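Local coordinates for type IV pilus secretin PilQ family protein (Vibrio cholerae, PDB 6W6M) that probably forms, as a ring of fourteen subunits, the outer-membrane channel through which the type IV competence pilus passes, at residues N430-I436 with L464-I470; N474-L480 with T508-N514. One frame throughout, in Å; residues are numbered along the deposited sequence.

Interaction 1. Residues N430-I436 with L464-I470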
loop_
_atom_site.group_PDB
_atom_site.type_symbol
_atom_site.label_atom_id
_atom_site.label_comp_id
_atom_site.label_asym_id
_atom_site.label_seq_id
_atom_site.Cartn_x
_atom_site.Cartn_y
_atom_site.Cartn_z
ATOM N N ASN A 430 39.174 -0.797 -34.887
ATOM C CA ASN A 430 38.053 -0.911 -35.809
ATOM C C ASN A 430 36.845 -1.562 -35.145
ATOM O O ASN A 430 36.966 -2.583 -34.471
ATOM C CB ASN A 430 38.492 -1.717 -37.031
ATOM C CG ASN A 430 37.506 -1.652 -38.167
ATOM O OD1 ASN A 430 36.821 -0.659 -38.344
ATOM N ND2 ASN A 430 37.456 -2.699 -38.966
ATOM N N LYS A 431 35.676 -0.949 -35.344
ATOM C CA LYS A 431 34.380 -1.446 -34.868
ATOM C C LYS A 431 34.230 -1.331 -33.354
ATOM O O LYS A 431 33.451 -2.051 -32.737
ATOM C CB LYS A 431 34.131 -2.888 -35.314
ATOM C CG LYS A 431 34.043 -3.126 -36.811
ATOM C CD LYS A 431 32.772 -2.587 -37.405
ATOM C CE LYS A 431 31.565 -3.024 -36.621
ATOM N NZ LYS A 431 30.407 -3.312 -37.498
ATOM N N GLN A 432 34.939 -0.385 -32.758
ATOM C CA GLN A 432 35.026 -0.281 -31.305
ATOM C C GLN A 432 34.681 1.128 -30.832
ATOM O O GLN A 432 35.210 2.101 -31.377
ATOM C CB GLN A 432 36.430 -0.668 -30.857
ATOM C CG GLN A 432 36.793 -2.093 -31.090
ATOM C CD GLN A 432 35.876 -3.045 -30.366
ATOM O OE1 GLN A 432 35.483 -2.804 -29.221
ATOM N NE2 GLN A 432 35.527 -4.140 -31.027
ATOM N N PRO A 433 33.803 1.284 -29.837
ATOM C CA PRO A 433 33.331 2.626 -29.464
ATOM C C PRO A 433 34.300 3.375 -28.555
ATOM O O PRO A 433 34.843 2.823 -27.600
ATOM C CB PRO A 433 32.010 2.345 -28.738
ATOM C CG PRO A 433 31.732 0.901 -28.944
ATOM C CD PRO A 433 33.033 0.238 -29.156
ATOM N N ALA A 434 34.481 4.666 -28.838
ATOM C CA ALA A 434 35.393 5.478 -28.039
ATOM C C ALA A 434 34.788 6.858 -27.811
ATOM O O ALA A 434 33.936 7.318 -28.577
ATOM C CB ALA A 434 36.757 5.579 -28.712
ATOM N N TYR A 435 35.242 7.517 -26.742
ATOM C CA TYR A 435 34.755 8.849 -26.395
ATOM C C TYR A 435 35.862 9.657 -25.734
ATOM O O TYR A 435 36.764 9.107 -25.112
ATOM C CB TYR A 435 33.525 8.784 -25.474
ATOM C CG TYR A 435 33.810 8.147 -24.146
ATOM C CD1 TYR A 435 34.244 8.907 -23.078
ATOM C CD2 TYR A 435 33.627 6.784 -23.950
ATOM C CE1 TYR A 435 34.485 8.335 -21.862
ATOM C CE2 TYR A 435 33.863 6.210 -22.736
ATOM C CZ TYR A 435 34.295 6.988 -21.697
ATOM O OH TYR A 435 34.542 6.424 -20.476
ATOM N N ILE A 436 35.776 10.977 -25.877
ATOM C CA ILE A 436 36.617 11.906 -25.125
ATOM C C ILE A 436 35.790 13.133 -24.745
ATOM O O ILE A 436 34.993 13.627 -25.549
ATOM C CB ILE A 436 37.900 12.291 -25.903
ATOM C CG1 ILE A 436 38.822 13.141 -25.030
ATOM C CG2 ILE A 436 37.594 12.991 -27.202
ATOM C CD1 ILE A 436 40.185 13.308 -25.557
ATOM N N LEU A 464 33.322 14.167 -27.968
ATOM C CA LEU A 464 33.315 13.399 -29.203
ATOM C C LEU A 464 33.061 11.934 -28.889
ATOM O O LEU A 464 33.713 11.359 -28.019
ATOM C CB LEU A 464 34.633 13.551 -29.954
ATOM C CG LEU A 464 34.806 12.746 -31.239
ATOM C CD1 LEU A 464 33.800 13.157 -32.285
ATOM C CD2 LEU A 464 36.208 12.894 -31.764
ATOM N N LYS A 465 32.120 11.333 -29.615
ATOM C CA LYS A 465 31.718 9.944 -29.421
ATOM C C LYS A 465 31.635 9.276 -30.782
ATOM O O LYS A 465 30.858 9.721 -31.631
ATOM C CB LYS A 465 30.367 9.887 -28.733
ATOM C CG LYS A 465 30.272 8.924 -27.608
ATOM C CD LYS A 465 29.034 9.204 -26.816
ATOM C CE LYS A 465 29.000 10.653 -26.405
ATOM N NZ LYS A 465 30.239 11.046 -25.682
ATOM N N VAL A 466 32.404 8.209 -31.005
ATOM C CA VAL A 466 32.514 7.678 -32.359
ATOM C C VAL A 466 32.646 6.159 -32.379
ATOM O O VAL A 466 33.215 5.543 -31.468
ATOM C CB VAL A 466 33.685 8.357 -33.114
ATOM C CG1 VAL A 466 35.006 8.060 -32.452
ATOM C CG2 VAL A 466 33.698 7.967 -34.575
ATOM N N THR A 467 32.063 5.552 -33.444
ATOM C CA THR A 467 32.305 4.159 -33.839
ATOM C C THR A 467 32.647 4.066 -35.326
ATOM O O THR A 467 31.828 4.432 -36.182
ATOM C CB THR A 467 31.100 3.260 -33.541
ATOM O OG1 THR A 467 30.491 3.641 -32.304
ATOM C CG2 THR A 467 31.542 1.815 -33.423
ATOM N N PRO A 468 33.866 3.627 -35.667
ATOM C CA PRO A 468 34.284 3.560 -37.073
ATOM C C PRO A 468 34.161 2.187 -37.717
ATOM O O PRO A 468 33.966 1.190 -37.025
ATOM C CB PRO A 468 35.745 3.998 -36.996
ATOM C CG PRO A 468 36.195 3.463 -35.698
ATOM C CD PRO A 468 35.013 3.471 -34.762
ATOM N N GLN A 469 34.301 2.120 -39.040
ATOM C CA GLN A 469 34.292 0.855 -39.769
ATOM C C GLN A 469 35.056 1.030 -41.073
ATOM O O GLN A 469 34.758 1.940 -41.843
ATOM C CB GLN A 469 32.862 0.385 -40.050
ATOM C CG GLN A 469 32.793 -0.897 -40.849
ATOM C CD GLN A 469 31.383 -1.362 -41.148
ATOM O OE1 GLN A 469 30.499 -1.298 -40.303
ATOM N NE2 GLN A 469 31.172 -1.842 -42.361
ATOM N N ILE A 470 36.023 0.156 -41.324
ATOM C CA ILE A 470 36.876 0.225 -42.506
ATOM C C ILE A 470 36.299 -0.680 -43.588
ATOM O O ILE A 470 35.950 -1.833 -43.320
ATOM C CB ILE A 470 38.320 -0.180 -42.177
ATOM C CG1 ILE A 470 38.957 0.825 -41.235
ATOM C CG2 ILE A 470 39.137 -0.289 -43.437
ATOM C CD1 ILE A 470 40.256 0.366 -40.671
#
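Ala434 and Val466 face each other as a hydrogen-bonded antiparallel pair, Ala434 N reaching Val466 O at 3.0 Å with an N-H...O angle of 165°, and Val466 N returning the bond to Ala434 O. The next such pair, Ile436 with Leu464, repeats the exchange. Strands 434-444 and 456-471 form a beta hairpin of the secretin domain, paired here at the ends away from its turn. Four backbone bonds knit this part closely, and the buried side chains of Ile436 and Leu464 cross obliquely, CG2 to CB 4.1 Å, on the same face as Ala434 and Val466. The opposite face is looser. Lys465 CG lies 3.9 Å from Tyr435 CB, and bends further out fold its NZ back toward the same atom, while the phenol ring leads away from the partner strand.

Towards Lys431 the regular ladder gives way to weaker bonds. Lys431 N meets Pro468 O at 3.2 Å, and the Asn430 amide, its CG swung opposite the backbone N (chi1 -168°), sets OD1 3.2 Å from Ile470 N. Lys431 and Gln469 run side by side, joined by a weak NZ to OE1 bond of 3.5 Å. Strand 404-429 lies beneath the buried face, strand 475-493 flanks 464-470, and a second subunit continues the sheet beyond Tyr435 and Ile436.

Interaction 2. Residues N474-L480 with T508-N514; sequences NRLVLDL and TQVLVNN
Strands 475-480 and 508-513 run antiparallel at 157°, their axes 4.7 Å apart at closest, and three hydrogen-bonded pairs, Leu476 with Val512, Leu478 with Val510 and Leu480 with Thr508, each exchange two backbone bonds. The side chains of these pairs form one buried, largely apolar face. Leu480 CD1 meets Val510 CG2 at 3.5 Å, and Leu478 reaches diagonally along the ladder, its CD1 4.2 Å from Val512 CG1. These are the two arms of a long beta hairpin in the secretin domain, paired here near the ends away from its turn; Leu520 of strand 518-534 packs under Leu480, Thr508 and Val510. The other face is more polar. Gln509, extended with CG opposite its backbone N (chi1 -174°), lies alongside Asp479, carboxylate and amide planes nearly perpendicular, and its NE2 comes 3.4 Å from Val477 CG1. Leu511 turns CD1 over Arg475 CB, 4.0 Å away. Arg475 stretches beside Asn513, guanidinium and amide planes only 15° apart, with a weak bond of 3.4 Å from NE to OD1. Asn513 ND2 is held by Glu516, whereas Gln509 O accepts a hydrogen bond from Thr429 OG1 of a third subunit.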
loop_
_atom_site.group_PDB
_atom_site.type_symbol
_atom_site.label_atom_id
_atom_site.label_comp_id
_atom_site.label_asym_id
_atom_site.label_seq_id
_atom_site.Cartn_x
_atom_site.Cartn_y
_atom_site.Cartn_z
ATOM N N ASN A 474 39.197 1.711 -49.467
ATOM C CA ASN A 474 39.883 2.833 -48.825
ATOM C C ASN A 474 38.897 3.914 -48.363
ATOM O O ASN A 474 38.977 5.074 -48.761
ATOM C CB ASN A 474 40.929 3.418 -49.778
ATOM C CG ASN A 474 42.179 3.879 -49.068
ATOM O OD1 ASN A 474 42.697 3.199 -48.189
ATOM N ND2 ASN A 474 42.667 5.045 -49.445
ATOM N N ARG A 475 37.965 3.518 -47.499
ATOM C CA ARG A 475 36.899 4.406 -47.062
ATOM C C ARG A 475 36.443 4.023 -45.664
ATOM O O ARG A 475 36.637 2.890 -45.229
ATOM C CB ARG A 475 35.704 4.348 -48.005
ATOM C CG ARG A 475 35.850 5.120 -49.282
ATOM C CD ARG A 475 34.652 4.842 -50.141
ATOM N NE ARG A 475 34.610 5.661 -51.337
ATOM C CZ ARG A 475 33.620 5.613 -52.216
ATOM N NH1 ARG A 475 33.641 6.390 -53.289
ATOM N NH2 ARG A 475 32.606 4.786 -52.016
ATOM N N LEU A 476 35.815 4.972 -44.975
ATOM C CA LEU A 476 35.312 4.774 -43.626
ATOM C C LEU A 476 33.829 5.101 -43.555
ATOM O O LEU A 476 33.351 6.030 -44.209
ATOM C CB LEU A 476 36.050 5.660 -42.620
ATOM C CG LEU A 476 37.449 5.385 -42.075
ATOM C CD1 LEU A 476 37.516 4.025 -41.460
ATOM C CD2 LEU A 476 38.516 5.566 -43.120
ATOM N N VAL A 477 33.107 4.340 -42.743
ATOM C CA VAL A 477 31.736 4.652 -42.361
ATOM C C VAL A 477 31.791 5.025 -40.887
ATOM O O VAL A 477 32.213 4.219 -40.056
ATOM C CB VAL A 477 30.773 3.484 -42.601
ATOM C CG1 VAL A 477 29.404 3.825 -42.076
ATOM C CG2 VAL A 477 30.700 3.140 -44.061
ATOM N N LEU A 478 31.376 6.242 -40.550
ATOM C CA LEU A 478 31.473 6.741 -39.184
ATOM C C LEU A 478 30.093 6.971 -38.589
ATOM O O LEU A 478 29.266 7.658 -39.197
ATOM C CB LEU A 478 32.277 8.039 -39.141
ATOM C CG LEU A 478 33.759 8.018 -39.517
ATOM C CD1 LEU A 478 34.299 9.416 -39.543
ATOM C CD2 LEU A 478 34.568 7.173 -38.575
ATOM N N ASP A 479 29.858 6.416 -37.396
ATOM C CA ASP A 479 28.687 6.796 -36.558
ATOM C C ASP A 479 29.106 7.860 -35.538
ATOM O O ASP A 479 29.866 7.521 -34.617
ATOM C CB ASP A 479 28.100 5.579 -35.838
ATOM C CG ASP A 479 27.270 4.678 -36.737
ATOM O OD1 ASP A 479 26.823 5.160 -37.796
ATOM O OD2 ASP A 479 27.079 3.503 -36.368
ATOM N N LEU A 480 28.607 9.089 -35.694
ATOM C CA LEU A 480 29.261 10.294 -35.115
ATOM C C LEU A 480 28.301 10.962 -34.125
ATOM O O LEU A 480 27.124 11.141 -34.478
ATOM C CB LEU A 480 29.612 11.256 -36.254
ATOM C CG LEU A 480 30.654 10.750 -37.247
ATOM C CD1 LEU A 480 30.809 11.723 -38.404
ATOM C CD2 LEU A 480 31.990 10.522 -36.560
ATOM N N THR A 508 25.150 11.942 -36.642
ATOM C CA THR A 508 24.965 11.496 -38.019
ATOM C C THR A 508 25.627 10.148 -38.246
ATOM O O THR A 508 26.271 9.577 -37.362
ATOM C CB THR A 508 25.549 12.490 -39.040
ATOM O OG1 THR A 508 26.951 12.680 -38.818
ATOM C CG2 THR A 508 24.853 13.809 -38.975
ATOM N N GLN A 509 25.469 9.661 -39.472
ATOM C CA GLN A 509 26.279 8.589 -40.030
ATOM C C GLN A 509 26.762 9.047 -41.393
ATOM O O GLN A 509 25.956 9.450 -42.227
ATOM C CB GLN A 509 25.484 7.292 -40.144
ATOM C CG GLN A 509 26.318 6.120 -40.580
ATOM C CD GLN A 509 25.560 4.822 -40.526
ATOM O OE1 GLN A 509 24.425 4.772 -40.073
ATOM N NE2 GLN A 509 26.185 3.762 -40.989
ATOM N N VAL A 510 28.073 9.017 -41.615
ATOM C CA VAL A 510 28.638 9.493 -42.871
ATOM C C VAL A 510 29.630 8.479 -43.425
ATOM O O VAL A 510 30.027 7.528 -42.758
ATOM C CB VAL A 510 29.316 10.873 -42.741
ATOM C CG1 VAL A 510 28.299 11.932 -42.374
ATOM C CG2 VAL A 510 30.459 10.825 -41.741
ATOM N N LEU A 511 30.037 8.721 -44.669
ATOM C CA LEU A 511 30.916 7.848 -45.440
ATOM C C LEU A 511 31.973 8.725 -46.093
ATOM O O LEU A 511 31.647 9.556 -46.942
ATOM C CB LEU A 511 30.135 7.051 -46.489
ATOM C CG LEU A 511 30.933 6.569 -47.703
ATOM C CD1 LEU A 511 32.023 5.598 -47.278
ATOM C CD2 LEU A 511 30.012 5.930 -48.732
ATOM N N VAL A 512 33.230 8.555 -45.701
ATOM C CA VAL A 512 34.280 9.508 -46.044
ATOM C C VAL A 512 35.552 8.769 -46.449
ATOM O O VAL A 512 35.873 7.708 -45.910
ATOM C CB VAL A 512 34.519 10.481 -44.860
ATOM C CG1 VAL A 512 35.008 9.734 -43.653
ATOM C CG2 VAL A 512 35.486 11.585 -45.209
ATOM N N ASN A 513 36.274 9.331 -47.419
ATOM C CA ASN A 513 37.517 8.733 -47.890
ATOM C C ASN A 513 38.564 8.730 -46.780
ATOM O O ASN A 513 38.409 9.370 -45.744
ATOM C CB ASN A 513 38.049 9.475 -49.108
ATOM C CG ASN A 513 37.147 9.357 -50.306
ATOM O OD1 ASN A 513 36.343 8.438 -50.410
ATOM N ND2 ASN A 513 37.283 10.291 -51.233
ATOM N N ASN A 514 39.671 8.025 -47.021
ATOM C CA ASN A 514 40.589 7.691 -45.937
ATOM C C ASN A 514 41.165 8.912 -45.239
ATOM O O ASN A 514 40.985 9.054 -44.029
ATOM C CB ASN A 514 41.733 6.819 -46.445
ATOM C CG ASN A 514 42.549 6.207 -45.320
ATOM O OD1 ASN A 514 42.036 5.927 -44.248
ATOM N ND2 ASN A 514 43.824 6.003 -45.565
#

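In the fold
Interactions 1 and 2 follow one another along the chain, the first closing before the second opens, yet their centres lie only 11 Å apart because strands 456-471 and 475-493 are neighbours in one four-stranded sheet, ordered 434-444, 456-471, 475-493, 496-513. They illustrate how successive antiparallel strands can build a sheet without any crossover. Backbone bonds probably join them, Thr467 O to Asp479 N and Gln469 O to Val477 N, each 3.0 Å, while Ile470 CG1 packs on Leu476 CD1. Each contact includes one of the sheet's outermost strands within the chain, and both touch a third subunit, so hairpin pairing and ring assembly meet in the same part of the secretin.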